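Local coordinates for cytochrome c-552/4 domain-containing protein (Ignicoccus hospitalis KIN4/I, PDB 4QO5) that is of unknown function but, as a membrane-associated octaheme cytochrome c, probably passes electrons along its chain of hemes, at residues L435-L440 with K503-M508; L442-S447 with T510-W515; G448-D453 with Y464-W469. All coordinates share one frame; numbering follows the deposited sequence.

Contact 1: L435-L440 with K503-M508; sequences LKTTVL and KDIEHM
Two of the three long helices at the C-terminal end of the chain, 413-447 and 498-520, run side by side here and mesh through K436, T437 and L440 on one and I505 and M508 on the other. The short segments are nearly parallel, 14° apart, with axes 10.1 Å from each other. I505 reaches between K436 and T437: its CG1 meets CG2 of T437 at 3.6 Å, while its CG2 lies 3.6 Å from CE of K436. Both neighbours cross the branched isoleucine at about a right angle. The lysine suits this border position because its methylene arm packs on I505 and its NZ travels on to hydrogen-bond the carbonyl of T150 in the second subunit. Threonine is equally two-natured: with chi1 at 61°, T437 turns its methyl to I505 and hands OG1 to S472 of helix 464-485. M508 fills the next level. Its chain bends at chi3 (67°), laying SD 3.9 Å from CB of T437 and bringing CE within 3.6 Å of O of T437 and 3.9 Å of CB of L440. The leucine answers by resting CD1 on the backbone, 3.7 Å from O of I505. With an alanine at I505 both outer branches vanish, which would probably open a gap under T437 CG2 and leave the K436 arm less firmly steered toward the neighbouring subunit. No hydrogen bond joins the two segments, and this apolar meshing of near-parallel neighbours is characteristic of an alpha-helical bundle.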
loop_
_atom_site.group_PDB
_atom_site.type_symbol
_atom_site.label_atom_id
_atom_site.label_comp_id
_atom_site.label_asym_id
_atom_site.label_seq_id
_atom_site.Cartn_x
_atom_site.Cartn_y
_atom_site.Cartn_z
ATOM N N LEU A 435 -25.851 -12.373 -5.297
ATOM C CA LEU A 435 -26.932 -13.351 -5.341
ATOM C C LEU A 435 -26.465 -14.599 -6.082
ATOM O O LEU A 435 -26.830 -15.727 -5.727
ATOM C CB LEU A 435 -28.186 -12.757 -6.008
ATOM C CG LEU A 435 -29.355 -13.717 -6.237
ATOM C CD1 LEU A 435 -29.822 -14.344 -4.923
ATOM C CD2 LEU A 435 -30.518 -12.980 -6.925
ATOM N N LYS A 436 -25.659 -14.398 -7.122
ATOM C CA LYS A 436 -25.149 -15.514 -7.912
ATOM C C LYS A 436 -24.235 -16.417 -7.079
ATOM O O LYS A 436 -24.372 -17.639 -7.108
ATOM C CB LYS A 436 -24.407 -15.006 -9.152
ATOM C CG LYS A 436 -24.011 -16.117 -10.128
ATOM C CD LYS A 436 -23.341 -15.549 -11.368
ATOM C CE LYS A 436 -22.940 -16.649 -12.337
ATOM N NZ LYS A 436 -24.099 -17.202 -13.082
ATOM N N THR A 437 -23.298 -15.827 -6.341
ATOM C CA THR A 437 -22.407 -16.642 -5.519
ATOM C C THR A 437 -23.175 -17.312 -4.387
ATOM O O THR A 437 -22.822 -18.413 -3.954
ATOM C CB THR A 437 -21.217 -15.838 -4.946
ATOM O OG1 THR A 437 -21.703 -14.781 -4.110
ATOM C CG2 THR A 437 -20.377 -15.247 -6.070
ATOM N N THR A 438 -24.236 -16.657 -3.916
ATOM C CA THR A 438 -25.065 -17.244 -2.869
ATOM C C THR A 438 -25.775 -18.507 -3.377
ATOM O O THR A 438 -25.882 -19.507 -2.658
ATOM C CB THR A 438 -26.092 -16.229 -2.313
ATOM O OG1 THR A 438 -25.390 -15.100 -1.762
ATOM C CG2 THR A 438 -26.950 -16.871 -1.239
ATOM N N VAL A 439 -26.246 -18.466 -4.619
ATOM C CA VAL A 439 -26.894 -19.636 -5.209
ATOM C C VAL A 439 -25.878 -20.757 -5.450
ATOM O O VAL A 439 -26.199 -21.936 -5.292
ATOM C CB VAL A 439 -27.656 -19.280 -6.513
ATOM C CG1 VAL A 439 -28.155 -20.537 -7.220
ATOM C CG2 VAL A 439 -28.831 -18.369 -6.186
ATOM N N LEU A 440 -24.661 -20.393 -5.849
ATOM C CA LEU A 440 -23.588 -21.380 -5.975
ATOM C C LEU A 440 -23.302 -22.043 -4.620
ATOM O O LEU A 440 -23.063 -23.246 -4.545
ATOM C CB LEU A 440 -22.311 -20.752 -6.543
ATOM C CG LEU A 440 -22.410 -20.274 -7.996
ATOM C CD1 LEU A 440 -21.199 -19.462 -8.393
ATOM C CD2 LEU A 440 -22.590 -21.458 -8.935
ATOM N N LYS A 503 -13.762 -13.660 -11.168
ATOM C CA LYS A 503 -12.881 -14.799 -10.917
ATOM C C LYS A 503 -13.436 -15.688 -9.793
ATOM O O LYS A 503 -13.442 -16.922 -9.891
ATOM C CB LYS A 503 -11.476 -14.316 -10.553
ATOM C CG LYS A 503 -10.489 -15.434 -10.282
ATOM C CD LYS A 503 -9.126 -14.865 -9.925
ATOM C CE LYS A 503 -8.241 -15.917 -9.292
ATOM N NZ LYS A 503 -6.942 -15.341 -8.839
ATOM N N ASP A 504 -13.914 -15.052 -8.732
ATOM C CA ASP A 504 -14.464 -15.789 -7.597
ATOM C C ASP A 504 -15.674 -16.640 -8.002
ATOM O O ASP A 504 -15.771 -17.806 -7.625
ATOM C CB ASP A 504 -14.847 -14.821 -6.486
ATOM C CG ASP A 504 -14.987 -15.504 -5.144
ATOM O OD1 ASP A 504 -14.427 -16.606 -4.966
ATOM O OD2 ASP A 504 -15.653 -14.929 -4.265
ATOM N N ILE A 505 -16.583 -16.057 -8.784
ATOM C CA ILE A 505 -17.722 -16.797 -9.319
ATOM C C ILE A 505 -17.261 -18.042 -10.060
ATOM O O ILE A 505 -17.755 -19.146 -9.825
ATOM C CB ILE A 505 -18.580 -15.914 -10.254
ATOM C CG1 ILE A 505 -19.292 -14.826 -9.432
ATOM C CG2 ILE A 505 -19.596 -16.765 -11.008
ATOM C CD1 ILE A 505 -19.969 -13.746 -10.281
ATOM N N GLU A 506 -16.285 -17.869 -10.944
ATOM C CA GLU A 506 -15.763 -18.992 -11.705
ATOM C C GLU A 506 -14.976 -19.963 -10.834
ATOM O O GLU A 506 -14.986 -21.162 -11.073
ATOM C CB GLU A 506 -14.912 -18.496 -12.869
ATOM C CG GLU A 506 -15.719 -17.726 -13.891
ATOM C CD GLU A 506 -16.863 -18.545 -14.466
ATOM O OE1 GLU A 506 -16.706 -19.781 -14.607
ATOM O OE2 GLU A 506 -17.920 -17.954 -14.782
ATOM N N HIS A 507 -14.306 -19.446 -9.817
ATOM C CA HIS A 507 -13.585 -20.317 -8.890
ATOM C C HIS A 507 -14.568 -21.252 -8.184
ATOM O O HIS A 507 -14.359 -22.472 -8.145
ATOM C CB HIS A 507 -12.701 -19.490 -7.953
ATOM C CG HIS A 507 -11.824 -20.301 -7.047
ATOM N ND1 HIS A 507 -11.260 -21.498 -7.445
ATOM C CD2 HIS A 507 -11.210 -19.971 -5.889
ATOM C CE1 HIS A 507 -10.464 -21.941 -6.488
ATOM N NE2 HIS A 507 -10.399 -21.031 -5.543
ATOM N N MET A 508 -15.673 -20.700 -7.694
ATOM C CA MET A 508 -16.717 -21.538 -7.109
ATOM C C MET A 508 -17.282 -22.559 -8.098
ATOM O O MET A 508 -17.480 -23.726 -7.748
ATOM C CB MET A 508 -17.834 -20.678 -6.516
ATOM C CG MET A 508 -17.345 -19.710 -5.447
ATOM S SD MET A 508 -18.727 -18.802 -4.728
ATOM C CE MET A 508 -19.596 -20.113 -3.863
#

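Contact 2: L442-S447 with T510-W515; sequences LKAWQS and TLLRLW
With chi1 at -178°, W515 throws its indole away from its own backbone nitrogen and across to the 442-447 segment, where NE1 arrives at the carbonyl of S447. L512, one turn earlier, has CG anti to its carbonyl carbon (chi1 -71°), which turns CD1 to K443 and CD2 to A444. The tryptophan bond is nearly straight: NE1 donates to O of S447 over 3.2 Å with an N-H...O angle of 170°. The oxygen lies in the indole plane, at the ring edge, but NE1 sits well above the carbonyl plane and does not approach along a lone pair. S447 OG lies out of the indole plane, 3.5 Å from CD1 of W515, and can turn weakly to the carbonyls of K443 or A444, about one turn back. A serine is small enough here to let the indole come up to the backbone; the same indole also packs against R513 of the third subunit, another copy of the protein. Alanine serves a similar end: CD2 of L512 settles 3.7 Å from CA of A444 and 4.0 Å from its CB. At the exposed margin CB of K443 touches CD1 of L512 at 4.2 Å, while the rest of the lysine chain leads away. Behind this pair A444 and L511 both lean on helix 464-485, the alanine through I465 and the leucine through Y464 and L468.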
loop_
_atom_site.group_PDB
_atom_site.type_symbol
_atom_site.label_atom_id
_atom_site.label_comp_id
_atom_site.label_asym_id
_atom_site.label_seq_id
_atom_site.Cartn_x
_atom_site.Cartn_y
_atom_site.Cartn_z
ATOM N N LEU A 442 -25.522 -22.471 -2.200
ATOM C CA LEU A 442 -26.641 -23.389 -1.986
ATOM C C LEU A 442 -26.435 -24.691 -2.765
ATOM O O LEU A 442 -26.802 -25.764 -2.300
ATOM C CB LEU A 442 -27.974 -22.740 -2.372
ATOM C CG LEU A 442 -28.456 -21.593 -1.484
ATOM C CD1 LEU A 442 -29.725 -20.964 -2.060
ATOM C CD2 LEU A 442 -28.697 -22.065 -0.061
ATOM N N LYS A 443 -25.835 -24.597 -3.948
ATOM C CA LYS A 443 -25.506 -25.794 -4.718
ATOM C C LYS A 443 -24.418 -26.620 -4.030
ATOM O O LYS A 443 -24.452 -27.848 -4.045
ATOM C CB LYS A 443 -25.059 -25.426 -6.138
ATOM C CG LYS A 443 -26.168 -24.852 -6.999
ATOM C CD LYS A 443 -25.731 -24.664 -8.452
ATOM C CE LYS A 443 -26.931 -24.318 -9.335
ATOM N NZ LYS A 443 -26.536 -23.697 -10.632
ATOM N N ALA A 444 -23.448 -25.940 -3.433
ATOM C CA ALA A 444 -22.377 -26.620 -2.706
ATOM C C ALA A 444 -22.934 -27.389 -1.510
ATOM O O ALA A 444 -22.507 -28.506 -1.221
ATOM C CB ALA A 444 -21.331 -25.619 -2.246
ATOM N N TRP A 445 -23.890 -26.785 -0.812
ATOM C CA TRP A 445 -24.493 -27.443 0.335
ATOM C C TRP A 445 -25.379 -28.600 -0.122
ATOM O O TRP A 445 -25.390 -29.663 0.491
ATOM C CB TRP A 445 -25.308 -26.451 1.159
ATOM C CG TRP A 445 -24.491 -25.487 1.949
ATOM C CD1 TRP A 445 -23.221 -25.672 2.433
ATOM C CD2 TRP A 445 -24.889 -24.175 2.356
ATOM N NE1 TRP A 445 -22.810 -24.550 3.113
ATOM C CE2 TRP A 445 -23.820 -23.620 3.085
ATOM C CE3 TRP A 445 -26.054 -23.419 2.181
ATOM C CZ2 TRP A 445 -23.874 -22.335 3.627
ATOM C CZ3 TRP A 445 -26.109 -22.145 2.726
ATOM C CH2 TRP A 445 -25.026 -21.614 3.434
ATOM N N GLN A 446 -26.103 -28.387 -1.215
ATOM C CA GLN A 446 -26.988 -29.408 -1.770
ATOM C C GLN A 446 -26.243 -30.652 -2.245
ATOM O O GLN A 446 -26.754 -31.766 -2.139
ATOM C CB GLN A 446 -27.788 -28.827 -2.939
ATOM C CG GLN A 446 -28.940 -29.704 -3.398
ATOM C CD GLN A 446 -30.146 -29.608 -2.486
ATOM O OE1 GLN A 446 -30.615 -28.513 -2.164
ATOM N NE2 GLN A 446 -30.664 -30.757 -2.071
ATOM N N SER A 447 -25.040 -30.460 -2.775
ATOM C CA SER A 447 -24.291 -31.555 -3.385
ATOM C C SER A 447 -23.357 -32.235 -2.395
ATOM O O SER A 447 -22.771 -33.274 -2.695
ATOM C CB SER A 447 -23.492 -31.055 -4.592
ATOM O OG SER A 447 -22.347 -30.328 -4.179
ATOM N N THR A 510 -15.783 -23.881 -10.708
ATOM C CA THR A 510 -14.775 -24.906 -10.955
ATOM C C THR A 510 -14.738 -25.959 -9.836
ATOM O O THR A 510 -14.701 -27.166 -10.107
ATOM C CB THR A 510 -13.383 -24.277 -11.179
ATOM O OG1 THR A 510 -13.378 -23.594 -12.442
ATOM C CG2 THR A 510 -12.314 -25.344 -11.192
ATOM N N LEU A 511 -14.782 -25.506 -8.586
ATOM C CA LEU A 511 -14.831 -26.428 -7.451
ATOM C C LEU A 511 -16.056 -27.349 -7.511
ATOM O O LEU A 511 -15.946 -28.555 -7.289
ATOM C CB LEU A 511 -14.791 -25.664 -6.127
ATOM C CG LEU A 511 -13.426 -25.059 -5.789
ATOM C CD1 LEU A 511 -13.514 -24.180 -4.554
ATOM C CD2 LEU A 511 -12.393 -26.157 -5.597
ATOM N N LEU A 512 -17.215 -26.776 -7.825
ATOM C CA LEU A 512 -18.429 -27.564 -8.008
ATOM C C LEU A 512 -18.285 -28.589 -9.131
ATOM O O LEU A 512 -18.699 -29.741 -8.982
ATOM C CB LEU A 512 -19.629 -26.647 -8.273
ATOM C CG LEU A 512 -20.102 -25.824 -7.075
ATOM C CD1 LEU A 512 -21.144 -24.788 -7.502
ATOM C CD2 LEU A 512 -20.668 -26.751 -6.000
ATOM N N ARG A 513 -17.696 -28.170 -10.249
ATOM C CA ARG A 513 -17.434 -29.068 -11.374
ATOM C C ARG A 513 -16.488 -30.214 -11.023
ATOM O O ARG A 513 -16.717 -31.358 -11.420
ATOM C CB ARG A 513 -16.837 -28.304 -12.552
ATOM C CG ARG A 513 -17.842 -27.646 -13.460
ATOM C CD ARG A 513 -17.148 -27.120 -14.705
ATOM N NE ARG A 513 -16.620 -28.196 -15.544
ATOM C CZ ARG A 513 -15.481 -28.120 -16.230
ATOM N NH1 ARG A 513 -15.080 -29.142 -16.971
ATOM N NH2 ARG A 513 -14.738 -27.022 -16.171
ATOM N N LEU A 514 -15.405 -29.899 -10.319
ATOM C CA LEU A 514 -14.456 -30.929 -9.888
ATOM C C LEU A 514 -15.125 -31.914 -8.946
ATOM O O LEU A 514 -14.913 -33.124 -9.041
ATOM C CB LEU A 514 -13.247 -30.306 -9.189
ATOM C CG LEU A 514 -12.238 -29.593 -10.088
ATOM C CD1 LEU A 514 -11.125 -28.979 -9.256
ATOM C CD2 LEU A 514 -11.670 -30.557 -11.118
ATOM N N TRP A 515 -15.935 -31.387 -8.036
ATOM C CA TRP A 515 -16.657 -32.223 -7.087
ATOM C C TRP A 515 -17.612 -33.176 -7.797
ATOM O O TRP A 515 -17.636 -34.370 -7.505
ATOM C CB TRP A 515 -17.400 -31.355 -6.073
ATOM C CG TRP A 515 -18.130 -32.124 -5.020
ATOM C CD1 TRP A 515 -19.485 -32.189 -4.843
ATOM C CD2 TRP A 515 -17.550 -32.933 -3.986
ATOM N NE1 TRP A 515 -19.782 -32.989 -3.764
ATOM C CE2 TRP A 515 -18.614 -33.459 -3.222
ATOM C CE3 TRP A 515 -16.236 -33.262 -3.630
ATOM C CZ2 TRP A 515 -18.406 -34.293 -2.125
ATOM C CZ3 TRP A 515 -16.032 -34.094 -2.542
ATOM C CH2 TRP A 515 -17.113 -34.601 -1.803
#

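Contact 3: G448-D453 with Y464-W469; sequences GLAHVD and YIEKLW. With CA (calcium ion), chain J.
Two oxygens that cannot hydrogen-bond each other, O of H451 and OE2 of E466, stand only 3.0 Å apart because a calcium ion draws both in. The histidine binds through its backbone: its O lies 2.3 Å from the calcium, while ring atom ND1 holds, in the ring plane and at 2.9 Å, the water that is itself bound to the ion. E466 grips with both carboxylate oxygens, OE1 at 2.5 Å and OE2 at 2.4 Å from the metal. Its chain, extended beyond CG, carries this hard, anionic pair from the start of helix 464-485 to the ion; T459, D462 and E463 supply the remaining ligands, and OE2 also accepts a bond from NE1 of W445. The single methyl of A450 is small enough to sit against both OE2 of E466, 3.5 Å from CB, and CG2 of I465. L449 CD2 meets CD1 of I465 at 3.7 Å, the two chains crossing at about a right angle. G448 leaves helix 413-447 at a positive phi, where a CB would press on the preceding carbonyl O; hence glycine. The loop thus contacts three helices: backbone bonding joins A450 to A444 of 413-447, I465 and E466 come from 464-485, and L449 touches W515 of 498-520.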
loop_
_atom_site.group_PDB
_atom_site.type_symbol
_atom_site.label_atom_id
_atom_site.label_comp_id
_atom_site.label_asym_id
_atom_site.label_seq_id
_atom_site.Cartn_x
_atom_site.Cartn_y
_atom_site.Cartn_z
ATOM N N GLY A 448 -23.210 -31.640 -1.218
ATOM C CA GLY A 448 -22.388 -32.228 -0.177
ATOM C C GLY A 448 -20.929 -31.812 -0.228
ATOM O O GLY A 448 -20.103 -32.364 0.487
ATOM N N LEU A 449 -20.601 -30.839 -1.071
ATOM C CA LEU A 449 -19.236 -30.326 -1.111
ATOM C C LEU A 449 -18.928 -29.574 0.181
ATOM O O LEU A 449 -17.781 -29.545 0.635
ATOM C CB LEU A 449 -19.022 -29.424 -2.331
ATOM C CG LEU A 449 -17.676 -28.704 -2.463
ATOM C CD1 LEU A 449 -16.511 -29.690 -2.468
ATOM C CD2 LEU A 449 -17.667 -27.856 -3.726
ATOM N N ALA A 450 -19.964 -28.980 0.770
ATOM C CA ALA A 450 -19.835 -28.272 2.037
ATOM C C ALA A 450 -20.988 -28.636 2.958
ATOM O O ALA A 450 -22.049 -29.052 2.492
ATOM C CB ALA A 450 -19.795 -26.769 1.809
ATOM N N HIS A 451 -20.772 -28.463 4.259
ATOM C CA HIS A 451 -21.744 -28.829 5.292
ATOM C C HIS A 451 -22.346 -27.585 5.932
ATOM O O HIS A 451 -21.660 -26.587 6.135
ATOM C CB HIS A 451 -21.065 -29.688 6.373
ATOM C CG HIS A 451 -21.823 -29.756 7.668
ATOM N ND1 HIS A 451 -21.484 -29.001 8.773
ATOM C CD2 HIS A 451 -22.897 -30.496 8.036
ATOM C CE1 HIS A 451 -22.318 -29.269 9.762
ATOM N NE2 HIS A 451 -23.187 -30.171 9.341
ATOM N N VAL A 452 -23.628 -27.640 6.264
ATOM C CA VAL A 452 -24.266 -26.506 6.912
ATOM C C VAL A 452 -25.270 -26.986 7.963
ATOM O O VAL A 452 -25.897 -28.034 7.802
ATOM C CB VAL A 452 -24.933 -25.562 5.879
ATOM C CG1 VAL A 452 -26.175 -26.208 5.272
ATOM C CG2 VAL A 452 -25.269 -24.221 6.512
ATOM N N ASP A 453 -25.391 -26.220 9.045
ATOM C CA ASP A 453 -26.305 -26.523 10.149
ATOM C C ASP A 453 -26.671 -25.190 10.802
ATOM O O ASP A 453 -25.855 -24.606 11.508
ATOM C CB ASP A 453 -25.616 -27.462 11.150
ATOM C CG ASP A 453 -26.419 -27.677 12.433
ATOM O OD1 ASP A 453 -27.622 -27.342 12.470
ATOM O OD2 ASP A 453 -25.839 -28.202 13.410
ATOM N N TYR A 464 -13.729 -23.949 2.880
ATOM C CA TYR A 464 -13.096 -23.151 1.832
ATOM C C TYR A 464 -14.075 -22.527 0.835
ATOM O O TYR A 464 -14.016 -21.327 0.590
ATOM C CB TYR A 464 -12.017 -23.964 1.104
ATOM C CG TYR A 464 -11.250 -23.158 0.082
ATOM C CD1 TYR A 464 -10.434 -22.104 0.475
ATOM C CD2 TYR A 464 -11.355 -23.434 -1.275
ATOM C CE1 TYR A 464 -9.738 -21.354 -0.452
ATOM C CE2 TYR A 464 -10.662 -22.686 -2.211
ATOM C CZ TYR A 464 -9.853 -21.647 -1.789
ATOM O OH TYR A 464 -9.143 -20.900 -2.701
ATOM N N ILE A 465 -14.973 -23.319 0.261
ATOM C CA ILE A 465 -15.932 -22.748 -0.693
ATOM C C ILE A 465 -16.858 -21.718 -0.027
ATOM O O ILE A 465 -17.313 -20.773 -0.674
ATOM C CB ILE A 465 -16.757 -23.828 -1.445
ATOM C CG1 ILE A 465 -17.445 -23.199 -2.670
ATOM C CG2 ILE A 465 -17.759 -24.502 -0.516
ATOM C CD1 ILE A 465 -17.949 -24.184 -3.692
ATOM N N GLU A 466 -17.112 -21.884 1.271
ATOM C CA GLU A 466 -17.932 -20.925 2.005
ATOM C C GLU A 466 -17.170 -19.607 2.173
ATOM O O GLU A 466 -17.743 -18.522 2.094
ATOM C CB GLU A 466 -18.358 -21.516 3.360
ATOM C CG GLU A 466 -19.317 -22.703 3.202
ATOM C CD GLU A 466 -19.398 -23.618 4.416
ATOM O OE1 GLU A 466 -18.563 -23.495 5.339
ATOM O OE2 GLU A 466 -20.301 -24.482 4.430
ATOM N N LYS A 467 -15.859 -19.698 2.364
ATOM C CA LYS A 467 -15.051 -18.489 2.482
ATOM C C LYS A 467 -14.937 -17.759 1.139
ATOM O O LYS A 467 -14.817 -16.533 1.098
ATOM C CB LYS A 467 -13.674 -18.820 3.072
ATOM C CG LYS A 467 -13.748 -19.230 4.570
ATOM C CD LYS A 467 -12.421 -19.826 5.017
ATOM C CE LYS A 467 -12.562 -20.680 6.271
ATOM N NZ LYS A 467 -13.046 -19.884 7.425
ATOM N N LEU A 468 -14.972 -18.510 0.045
ATOM C CA LEU A 468 -15.003 -17.894 -1.280
ATOM C C LEU A 468 -16.288 -17.088 -1.434
ATOM O O LEU A 468 -16.278 -15.976 -1.951
ATOM C CB LEU A 468 -14.901 -18.954 -2.376
ATOM C CG LEU A 468 -13.558 -19.688 -2.457
ATOM C CD1 LEU A 468 -13.578 -20.680 -3.615
ATOM C CD2 LEU A 468 -12.421 -18.691 -2.629
ATOM N N TRP A 469 -17.398 -17.645 -0.962
ATOM C CA TRP A 469 -18.658 -16.924 -0.993
ATOM C C TRP A 469 -18.570 -15.647 -0.150
ATOM O O TRP A 469 -18.958 -14.573 -0.604
ATOM C CB TRP A 469 -19.780 -17.831 -0.518
ATOM C CG TRP A 469 -21.054 -17.115 -0.145
ATOM C CD1 TRP A 469 -21.938 -16.482 -1.000
ATOM C CD2 TRP A 469 -21.596 -16.979 1.170
ATOM N NE1 TRP A 469 -22.987 -15.959 -0.272
ATOM C CE2 TRP A 469 -22.802 -16.253 1.056
ATOM C CE3 TRP A 469 -21.177 -17.404 2.444
ATOM C CZ2 TRP A 469 -23.602 -15.946 2.166
ATOM C CZ3 TRP A 469 -21.970 -17.099 3.540
ATOM C CH2 TRP A 469 -23.172 -16.376 3.391
HETATM CA CA CA J . -19.710 -25.380 6.542
HETATM O O HOH W 1 -19.533 -26.891 8.367
#

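The three contacts tie together helices 413-447, 464-485 and 498-520. Contacts 1 and 2 are successive levels of one helix pair, their centres about 10 Å apart, and join where O of L440 meets CD1 of L512 at 3.8 Å. Contact 3, nested within the chain between the segments of both, lies about 9 Å from contact 2 and about 12 Å from contact 1, centre to centre. W445 links contact 2 to the calcium site, and a hydrogen bond of 3.0 Å between W469 NE1 and T438 OG1 joins contacts 1 and 3. The M508 side chain is about 12 Å from the calcium, that of A444 about 9 Å. R513 extends the linkage to G448 and L449 of the second subunit.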